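PDB 3GIW: methyltransferase from Streptomyces avermitilis, which is of unconfirmed function but probably transfers methyl groups from S-adenosylmethionine to a substrate not yet identified. Local coordinates for residues R26-G34 / L55-R63; P90-Q100 / G123-T133. One frame throughout, in Å; residues are numbered along the deposited sequence. Where two conformers were deposited one is given.

Interaction 1: residues R26-G34 / L55-R63; sequences RIYDYIIGG and LPVHMRANR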
loop_
_atom_site.group_PDB
_atom_site.type_symbol
_atom_site.label_atom_id
_atom_site.label_comp_id
_atom_site.label_asym_id
_atom_site.label_seq_id
_atom_site.Cartn_x
_atom_site.Cartn_y
_atom_site.Cartn_z
ATOM N N ARG A 26 10.206 7.550 -1.184
ATOM C CA ARG A 26 11.421 7.716 -1.964
ATOM C C ARG A 26 12.483 6.658 -1.619
ATOM O O ARG A 26 13.198 6.176 -2.505
ATOM C CB ARG A 26 11.990 9.140 -1.767
ATOM C CG ARG A 26 10.976 10.261 -2.100
ATOM C CD ARG A 26 11.477 11.640 -1.705
ATOM N NE ARG A 26 10.343 12.553 -1.451
ATOM C CZ ARG A 26 10.504 13.853 -1.177
ATOM N NH1 ARG A 26 11.734 14.361 -1.096
ATOM N NH2 ARG A 26 9.445 14.627 -0.981
ATOM N N ILE A 27 12.593 6.300 -0.333
ATOM C CA ILE A 27 13.457 5.163 0.035
ATOM C C ILE A 27 12.978 3.890 -0.664
ATOM O O ILE A 27 13.782 3.124 -1.218
ATOM C CB ILE A 27 13.447 4.938 1.583
ATOM C CG1 ILE A 27 14.117 6.112 2.310
ATOM C CG2 ILE A 27 14.119 3.602 1.950
ATOM C CD1 ILE A 27 13.849 6.158 3.821
ATOM N N TYR A 28 11.669 3.658 -0.634
ATOM C CA TYR A 28 11.105 2.453 -1.258
ATOM C C TYR A 28 11.465 2.448 -2.759
ATOM O O TYR A 28 11.951 1.433 -3.320
ATOM C CB TYR A 28 9.601 2.450 -1.034
ATOM C CG TYR A 28 8.828 1.285 -1.582
ATOM C CD1 TYR A 28 8.273 1.329 -2.844
ATOM C CD2 TYR A 28 8.562 0.163 -0.803
ATOM C CE1 TYR A 28 7.522 0.265 -3.328
ATOM C CE2 TYR A 28 7.791 -0.875 -1.270
ATOM C CZ TYR A 28 7.272 -0.822 -2.526
ATOM O OH TYR A 28 6.493 -1.892 -2.950
ATOM N N ASP A 29 11.256 3.586 -3.430
ATOM C CA ASP A 29 11.574 3.651 -4.840
ATOM C C ASP A 29 13.062 3.407 -5.121
ATOM O O ASP A 29 13.397 2.681 -6.056
ATOM C CB ASP A 29 11.126 4.991 -5.443
ATOM C CG ASP A 29 10.975 4.944 -6.946
ATOM O OD1 ASP A 29 10.203 4.110 -7.439
ATOM O OD2 ASP A 29 11.612 5.764 -7.622
ATOM N N TYR A 30 13.935 4.018 -4.329
ATOM C CA TYR A 30 15.386 3.786 -4.431
ATOM C C TYR A 30 15.675 2.285 -4.357
ATOM O O TYR A 30 16.341 1.713 -5.235
ATOM C CB TYR A 30 16.137 4.542 -3.336
ATOM C CG TYR A 30 17.568 4.096 -3.212
ATOM C CD1 TYR A 30 18.471 4.323 -4.237
ATOM C CD2 TYR A 30 18.011 3.417 -2.087
ATOM C CE1 TYR A 30 19.773 3.911 -4.140
ATOM C CE2 TYR A 30 19.308 2.996 -1.959
ATOM C CZ TYR A 30 20.203 3.248 -3.000
ATOM O OH TYR A 30 21.528 2.817 -2.919
ATOM N N ILE A 31 15.152 1.634 -3.322
ATOM C CA ILE A 31 15.459 0.218 -3.098
ATOM C C ILE A 31 14.928 -0.694 -4.211
ATOM O O ILE A 31 15.614 -1.645 -4.546
ATOM C CB ILE A 31 14.957 -0.211 -1.699
ATOM C CG1 ILE A 31 15.729 0.488 -0.577
ATOM C CG2 ILE A 31 14.908 -1.772 -1.535
ATOM C CD1 ILE A 31 17.227 0.111 -0.408
ATOM N N ILE A 32 13.750 -0.424 -4.780
ATOM C CA ILE A 32 13.175 -1.272 -5.823
ATOM C C ILE A 32 13.663 -0.905 -7.238
ATOM O O ILE A 32 13.189 -1.497 -8.225
ATOM C CB ILE A 32 11.631 -1.396 -5.795
ATOM C CG1 ILE A 32 10.946 -0.093 -6.173
ATOM C CG2 ILE A 32 11.165 -1.945 -4.427
ATOM C CD1 ILE A 32 9.471 -0.239 -6.430
ATOM N N GLY A 33 14.585 0.055 -7.349
ATOM C CA GLY A 33 15.274 0.340 -8.622
ATOM C C GLY A 33 14.755 1.525 -9.412
ATOM O O GLY A 33 15.107 1.674 -10.588
ATOM N N GLY A 34 13.896 2.343 -8.815
ATOM C CA GLY A 34 13.402 3.547 -9.488
ATOM C C GLY A 34 14.388 4.689 -9.384
ATOM O O GLY A 34 15.513 4.547 -8.860
ATOM N N LEU A 55 16.264 -6.402 2.718
ATOM C CA LEU A 55 15.354 -5.265 2.487
ATOM C C LEU A 55 14.801 -5.178 1.032
ATOM O O LEU A 55 13.590 -4.994 0.837
ATOM C CB LEU A 55 15.960 -3.927 2.985
ATOM C CG LEU A 55 15.042 -2.719 2.877
ATOM C CD1 LEU A 55 13.853 -2.844 3.808
ATOM C CD2 LEU A 55 15.844 -1.436 3.142
ATOM N N PRO A 56 15.671 -5.280 0.005
ATOM C CA PRO A 56 15.134 -5.213 -1.382
ATOM C C PRO A 56 14.204 -6.376 -1.738
ATOM O O PRO A 56 13.303 -6.197 -2.525
ATOM C CB PRO A 56 16.378 -5.167 -2.281
ATOM C CG PRO A 56 17.561 -4.941 -1.335
ATOM C CD PRO A 56 17.140 -5.362 0.049
ATOM N N VAL A 57 14.465 -7.580 -1.213
ATOM C CA VAL A 57 13.604 -8.741 -1.463
ATOM C C VAL A 57 12.223 -8.458 -0.855
ATOM O O VAL A 57 11.193 -8.654 -1.497
ATOM C CB VAL A 57 14.249 -10.027 -0.862
ATOM C CG1 VAL A 57 13.251 -11.170 -0.819
ATOM C CG2 VAL A 57 15.514 -10.432 -1.682
ATOM N N HIS A 58 12.220 -7.944 0.366
ATOM C CA HIS A 58 10.979 -7.544 1.056
ATOM C C HIS A 58 10.179 -6.487 0.275
ATOM O O HIS A 58 8.972 -6.625 0.053
ATOM C CB HIS A 58 11.362 -7.068 2.485
ATOM C CG HIS A 58 10.374 -6.176 3.174
ATOM N ND1 HIS A 58 9.325 -6.663 3.936
ATOM C CD2 HIS A 58 10.341 -4.828 3.293
ATOM C CE1 HIS A 58 8.678 -5.633 4.450
ATOM N NE2 HIS A 58 9.253 -4.509 4.065
HETATM N N MSE A 59 10.855 -5.440 -0.190
HETATM C CA MSE A 59 10.163 -4.331 -0.843
HETATM C C MSE A 59 9.651 -4.782 -2.230
HETATM O O MSE A 59 8.513 -4.465 -2.599
HETATM C CB MSE A 59 11.078 -3.096 -0.860
HETATM C CG MSE A 59 11.229 -2.473 0.518
HETATM SE SE MSE A 59 12.202 -0.842 0.496
HETATM C CE MSE A 59 11.435 -0.031 2.077
ATOM N N ARG A 60 10.440 -5.555 -2.977
ATOM C CA ARG A 60 9.980 -6.086 -4.244
ATOM C C ARG A 60 8.783 -7.053 -4.043
ATOM O O ARG A 60 7.800 -7.022 -4.816
ATOM C CB ARG A 60 11.170 -6.704 -4.971
ATOM C CG ARG A 60 12.193 -5.638 -5.436
ATOM C CD ARG A 60 13.531 -6.204 -5.943
ATOM N NE ARG A 60 13.997 -5.498 -7.148
ATOM C CZ ARG A 60 14.909 -4.521 -7.210
ATOM N NH1 ARG A 60 15.527 -4.055 -6.131
ATOM N NH2 ARG A 60 15.211 -3.991 -8.389
ATOM N N ALA A 61 8.823 -7.874 -2.986
ATOM C CA ALA A 61 7.746 -8.798 -2.729
ATOM C C ALA A 61 6.446 -8.067 -2.383
ATOM O O ALA A 61 5.347 -8.525 -2.720
ATOM C CB ALA A 61 8.120 -9.796 -1.573
ATOM N N ASN A 62 6.537 -6.956 -1.682
ATOM C CA ASN A 62 5.343 -6.165 -1.390
ATOM C C ASN A 62 4.718 -5.608 -2.672
ATOM O O ASN A 62 3.487 -5.682 -2.862
ATOM C CB ASN A 62 5.658 -5.036 -0.415
ATOM C CG ASN A 62 4.466 -4.107 -0.197
ATOM O OD1 ASN A 62 3.588 -4.433 0.593
ATOM N ND2 ASN A 62 4.408 -3.023 -0.957
ATOM N N ARG A 63 5.548 -5.107 -3.585
ATOM C CA ARG A 63 5.038 -4.608 -4.862
ATOM C C ARG A 63 4.405 -5.737 -5.654
ATOM O O ARG A 63 3.301 -5.563 -6.247
ATOM C CB ARG A 63 6.111 -3.865 -5.656
ATOM C CG ARG A 63 5.512 -3.065 -6.847
ATOM C CD ARG A 63 4.747 -1.818 -6.422
ATOM N NE ARG A 63 4.061 -1.186 -7.561
ATOM C CZ ARG A 63 3.463 0.006 -7.500
ATOM N NH1 ARG A 63 3.485 0.713 -6.367
ATOM N NH2 ARG A 63 2.844 0.493 -8.581
#
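The cofactor site of this Rossmann-like methyltransferase is bordered here by two helices, 26-31 and 55-63, which cross at -102° with axes 9.9 Å apart; Tyr-28, Asn-62 and Arg-63 all bind S-adenosyl-L-homocysteine, although none is bound in this model. Tyr-28 reaches over with CG anti to its backbone N (chi1 -179°), bringing the phenol to the second helix. There Asn-62 ND2 donates to Tyr-28 OH at 3.1 Å, nearly straight (165°) and in the amide plane, with ring and amide almost perpendicular. Asn-62 OD1 is held by Ser-199, so both ends of the amide are engaged. A leucine in place of Asn-62 would probably leave the Tyr-28 hydroxyl and Ser-199 without this shared partner and the phenol freer to shift. Met-59, a selenomethionine, runs antiparallel alongside the tyrosine as an oblique Met-aromatic contact, SE lying 5.0 Å from the Tyr-28 ring centroid. Leu-55 CD2 meets Ile-31 CD1, and Ile-32 CG2 packs on Met-59 CB at 3.7 Å. Just before Gly-33, whose Schellman motif ends the helix, Ile-32 O sits over one face of the Arg-60 guanidinium. Ile-31 CG2 fits between Met-59 SE, at 3.5 Å, and the Pro-56 ring.

Interaction 2: residues P90-Q100 / G123-T133; sequences PTSPNLHEIAQ and GLLASTPEGRT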
loop_
_atom_site.group_PDB
_atom_site.type_symbol
_atom_site.label_atom_id
_atom_site.label_comp_id
_atom_site.label_asym_id
_atom_site.label_seq_id
_atom_site.Cartn_x
_atom_site.Cartn_y
_atom_site.Cartn_z
ATOM N N PRO A 90 4.813 6.543 -8.493
ATOM C CA PRO A 90 4.312 5.722 -9.599
ATOM C C PRO A 90 5.377 4.748 -10.110
ATOM O O PRO A 90 6.535 5.127 -10.303
ATOM C CB PRO A 90 3.936 6.769 -10.657
ATOM C CG PRO A 90 3.589 7.903 -9.896
ATOM C CD PRO A 90 4.563 7.960 -8.752
ATOM N N THR A 91 4.986 3.499 -10.312
ATOM C CA THR A 91 5.875 2.433 -10.754
ATOM C C THR A 91 5.080 1.454 -11.618
ATOM O O THR A 91 3.993 1.040 -11.255
ATOM C CB THR A 91 6.469 1.656 -9.563
ATOM O OG1 THR A 91 6.951 2.581 -8.580
ATOM C CG2 THR A 91 7.591 0.723 -10.029
ATOM N N SER A 92 5.644 1.049 -12.736
ATOM C CA SER A 92 4.938 0.271 -13.732
ATOM C C SER A 92 4.964 -1.213 -13.396
ATOM O O SER A 92 6.028 -1.765 -13.074
ATOM C CB SER A 92 5.599 0.476 -15.094
ATOM O OG SER A 92 4.774 -0.039 -16.106
ATOM N N PRO A 93 3.801 -1.889 -13.465
ATOM C CA PRO A 93 2.471 -1.347 -13.718
ATOM C C PRO A 93 1.839 -0.716 -12.484
ATOM O O PRO A 93 1.935 -1.244 -11.369
ATOM C CB PRO A 93 1.683 -2.588 -14.146
ATOM C CG PRO A 93 2.289 -3.661 -13.358
ATOM C CD PRO A 93 3.752 -3.350 -13.287
ATOM N N ASN A 94 1.171 0.406 -12.692
ATOM C CA ASN A 94 0.439 1.027 -11.594
ATOM C C ASN A 94 -0.884 0.295 -11.413
ATOM O O ASN A 94 -1.340 -0.445 -12.304
ATOM C CB ASN A 94 0.174 2.498 -11.885
ATOM C CG ASN A 94 1.412 3.344 -11.766
ATOM O OD1 ASN A 94 1.958 3.487 -10.676
ATOM N ND2 ASN A 94 1.849 3.920 -12.886
ATOM N N LEU A 95 -1.481 0.508 -10.247
ATOM C CA LEU A 95 -2.727 -0.160 -9.871
ATOM C C LEU A 95 -3.767 -0.033 -10.989
ATOM O O LEU A 95 -4.395 -1.026 -11.395
ATOM C CB LEU A 95 -3.258 0.438 -8.558
ATOM C CG LEU A 95 -4.388 -0.336 -7.891
ATOM C CD1 LEU A 95 -4.429 -0.106 -6.392
ATOM C CD2 LEU A 95 -5.685 0.015 -8.488
ATOM N N HIS A 96 -3.991 1.181 -11.491
ATOM C CA HIS A 96 -5.012 1.355 -12.540
ATOM C C HIS A 96 -4.720 0.649 -13.856
ATOM O O HIS A 96 -5.651 0.328 -14.607
ATOM C CB HIS A 96 -5.374 2.848 -12.791
ATOM C CG HIS A 96 -4.437 3.578 -13.690
ATOM N ND1 HIS A 96 -3.245 4.110 -13.240
ATOM C CD2 HIS A 96 -4.533 3.895 -15.005
ATOM C CE1 HIS A 96 -2.641 4.714 -14.258
ATOM N NE2 HIS A 96 -3.393 4.586 -15.338
ATOM N N GLU A 97 -3.442 0.476 -14.155
ATOM C CA GLU A 97 -3.042 -0.177 -15.402
ATOM C C GLU A 97 -3.405 -1.662 -15.314
ATOM O O GLU A 97 -3.876 -2.250 -16.300
ATOM C CB GLU A 97 -1.549 0.072 -15.656
ATOM C CG GLU A 97 -1.275 1.546 -15.911
ATOM C CD GLU A 97 0.195 1.964 -15.757
ATOM O OE1 GLU A 97 1.062 1.161 -15.448
ATOM O OE2 GLU A 97 0.466 3.170 -15.926
ATOM N N ILE A 98 -3.239 -2.248 -14.131
ATOM C CA ILE A 98 -3.648 -3.645 -13.908
ATOM C C ILE A 98 -5.177 -3.761 -14.013
ATOM O O ILE A 98 -5.698 -4.608 -14.754
ATOM C CB ILE A 98 -3.141 -4.169 -12.557
ATOM C CG1 ILE A 98 -1.621 -4.261 -12.556
ATOM C CG2 ILE A 98 -3.769 -5.551 -12.235
ATOM C CD1 ILE A 98 -1.061 -4.443 -11.153
ATOM N N ALA A 99 -5.900 -2.903 -13.289
ATOM C CA ALA A 99 -7.368 -2.966 -13.269
ATOM C C ALA A 99 -7.939 -2.721 -14.661
ATOM O O ALA A 99 -8.836 -3.427 -15.114
ATOM C CB ALA A 99 -7.924 -1.941 -12.280
ATOM N N GLN A 100 -7.424 -1.714 -15.351
ATOM C CA GLN A 100 -7.961 -1.341 -16.672
ATOM C C GLN A 100 -7.623 -2.336 -17.804
ATOM O O GLN A 100 -8.358 -2.421 -18.803
ATOM C CB GLN A 100 -7.585 0.112 -17.026
ATOM C CG GLN A 100 -8.379 1.149 -16.178
ATOM C CD GLN A 100 -8.032 2.598 -16.454
ATOM O OE1 GLN A 100 -7.088 2.898 -17.194
ATOM N NE2 GLN A 100 -8.823 3.500 -15.906
ATOM N N GLY A 123 1.356 10.197 -14.826
ATOM C CA GLY A 123 1.223 8.748 -15.070
ATOM C C GLY A 123 0.050 8.089 -14.364
ATOM O O GLY A 123 -0.533 7.133 -14.874
ATOM N N LEU A 124 -0.299 8.614 -13.192
ATOM C CA LEU A 124 -1.481 8.148 -12.467
ATOM C C LEU A 124 -2.765 8.564 -13.192
ATOM O O LEU A 124 -3.769 7.862 -13.115
ATOM C CB LEU A 124 -1.485 8.675 -11.023
ATOM C CG LEU A 124 -0.265 8.275 -10.186
ATOM C CD1 LEU A 124 -0.392 8.940 -8.812
ATOM C CD2 LEU A 124 -0.136 6.761 -10.074
ATOM N N LEU A 125 -2.732 9.727 -13.839
ATOM C CA LEU A 125 -3.892 10.292 -14.511
ATOM C C LEU A 125 -4.114 9.774 -15.949
ATOM O O LEU A 125 -5.174 10.051 -16.553
ATOM C CB LEU A 125 -3.765 11.833 -14.500
ATOM C CG LEU A 125 -3.760 12.515 -13.126
ATOM C CD1 LEU A 125 -3.573 14.031 -13.233
ATOM C CD2 LEU A 125 -5.034 12.174 -12.354
ATOM N N ALA A 126 -3.147 9.035 -16.483
ATOM C CA ALA A 126 -3.221 8.478 -17.840
ATOM C C ALA A 126 -4.127 7.237 -17.885
ATOM O O ALA A 126 -3.660 6.096 -17.796
ATOM C CB ALA A 126 -1.840 8.142 -18.359
ATOM N N SER A 127 -5.417 7.497 -18.068
ATOM C CA SER A 127 -6.481 6.496 -18.022
ATOM C C SER A 127 -6.865 6.033 -19.417
ATOM O O SER A 127 -6.688 6.775 -20.385
ATOM C CB SER A 127 -7.702 7.111 -17.344
ATOM O OG SER A 127 -8.761 6.172 -17.228
ATOM N N THR A 128 -7.376 4.807 -19.527
ATOM C CA THR A 128 -8.140 4.413 -20.703
ATOM C C THR A 128 -9.270 5.423 -20.874
ATOM O O THR A 128 -9.691 6.045 -19.899
ATOM C CB THR A 128 -8.803 3.039 -20.527
ATOM O OG1 THR A 128 -9.548 3.037 -19.302
ATOM C CG2 THR A 128 -7.788 1.905 -20.527
ATOM N N PRO A 129 -9.760 5.611 -22.117
ATOM C CA PRO A 129 -10.924 6.486 -22.313
ATOM C C PRO A 129 -12.213 5.988 -21.648
ATOM O O PRO A 129 -13.040 6.803 -21.223
ATOM C CB PRO A 129 -11.084 6.554 -23.845
ATOM C CG PRO A 129 -10.282 5.427 -24.391
ATOM C CD PRO A 129 -9.233 5.065 -23.380
ATOM N N GLU A 130 -12.375 4.669 -21.551
ATOM C CA GLU A 130 -13.561 4.067 -20.931
ATOM C C GLU A 130 -13.596 4.264 -19.413
ATOM O O GLU A 130 -14.673 4.247 -18.791
ATOM C CB GLU A 130 -13.607 2.559 -21.215
ATOM C CG GLU A 130 -13.749 2.183 -22.694
ATOM C CD GLU A 130 -12.442 2.018 -23.428
ATOM O OE1 GLU A 130 -11.390 2.427 -22.905
ATOM O OE2 GLU A 130 -12.471 1.500 -24.574
ATOM N N GLY A 131 -12.417 4.417 -18.821
ATOM C CA GLY A 131 -12.260 4.456 -17.367
ATOM C C GLY A 131 -11.998 5.857 -16.862
ATOM O O GLY A 131 -12.079 6.834 -17.622
ATOM N N ARG A 132 -11.684 5.970 -15.572
ATOM C CA ARG A 132 -11.370 7.269 -14.966
ATOM C C ARG A 132 -10.327 7.077 -13.884
ATOM O O ARG A 132 -10.405 6.120 -13.142
ATOM C CB ARG A 132 -12.574 7.917 -14.278
ATOM C CG ARG A 132 -13.881 7.959 -15.057
ATOM C CD ARG A 132 -15.017 8.429 -14.134
ATOM N NE ARG A 132 -16.286 8.561 -14.853
ATOM C CZ ARG A 132 -17.430 9.017 -14.326
ATOM N NH1 ARG A 132 -17.492 9.382 -13.045
ATOM N NH2 ARG A 132 -18.524 9.115 -15.087
ATOM N N THR A 133 -9.406 8.015 -13.760
ATOM C CA THR A 133 -8.505 8.068 -12.599
ATOM C C THR A 133 -8.374 9.503 -12.097
ATOM O O THR A 133 -8.551 10.482 -12.854
ATOM C CB THR A 133 -7.104 7.504 -12.909
ATOM O OG1 THR A 133 -6.430 8.390 -13.809
ATOM C CG2 THR A 133 -7.189 6.116 -13.498
HETATM O O HOH W 1 -0.183 5.357 -16.745
#
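The His-96 imidazole is sandwiched between Leu-124 O, 3.5 Å above one face and toward the rim, and CG of its own neighbour Glu-97 on the opposite face. Gly-123 O and Ala-126 O approach the ring edge, the former 3.3 Å from His-96 CE1. His-96 NE2 donates to Ala-126 O at 2.9 Å, meeting that oxygen from above its carbonyl plane, while ND1 pairs with Tyr-110 OH on strand 107-112. A chi1 of 82° sets CG between the backbone N and carbonyl carbon and turns the ring to the 123-133 segment; Thr-133 CG2, at the start of strand 132-137, lies 3.7 Å from His-96 CG, the two side chains crossing at about a right angle. One turn on, the extended Gln-100 side chain slides past Thr-128. Its OE1 accepts Thr-128 N at 3.0 Å, almost straight (174°), and its NE2 donates to Ser-127 OG, also at 3.0 Å, and to Ser-106 O. Pro-90 CG packs against Leu-124 CG at the other end. The contact belongs to the Rossmann-like fold, tying helix 95-100 to the loop that enters edge strand 132-137; Ala-126 centres an inverse gamma turn in it. With both imidazole nitrogens bonded, the ring's rotation is fixed, and Gln-100 uses both ends of its amide, which settles its flip. The chemistry thus implies a loop fixed partly through its backbone, by the carbonyl of Ala-126 and the N-H of Thr-128, and partly through the Ser-127 hydroxyl.

Overall arrangement
The two contacts follow one another along the chain, their centres 21 Å apart, and meet at Arg-63. That arginine ends the 55-63 segment of interaction 1, and its NH2 lies 3.0 Å from Thr-91 O and 3.8 Å from Asn-94 OD1 in the 90-100 segment of interaction 2; its bond to Pro-93 O is weak. Arg-63 thus joins the helix pair to the loop leading into helix 95-102. Interaction 1 supplies three residues that bind S-adenosyl-L-homocysteine directly, whereas interaction 2 stands further back, the side chain of Leu-124 being about 7 Å from that of Asp-112, another residue of that site. A glycerol about 3 Å from the Arg-63 side chain is consistent with a pocket here.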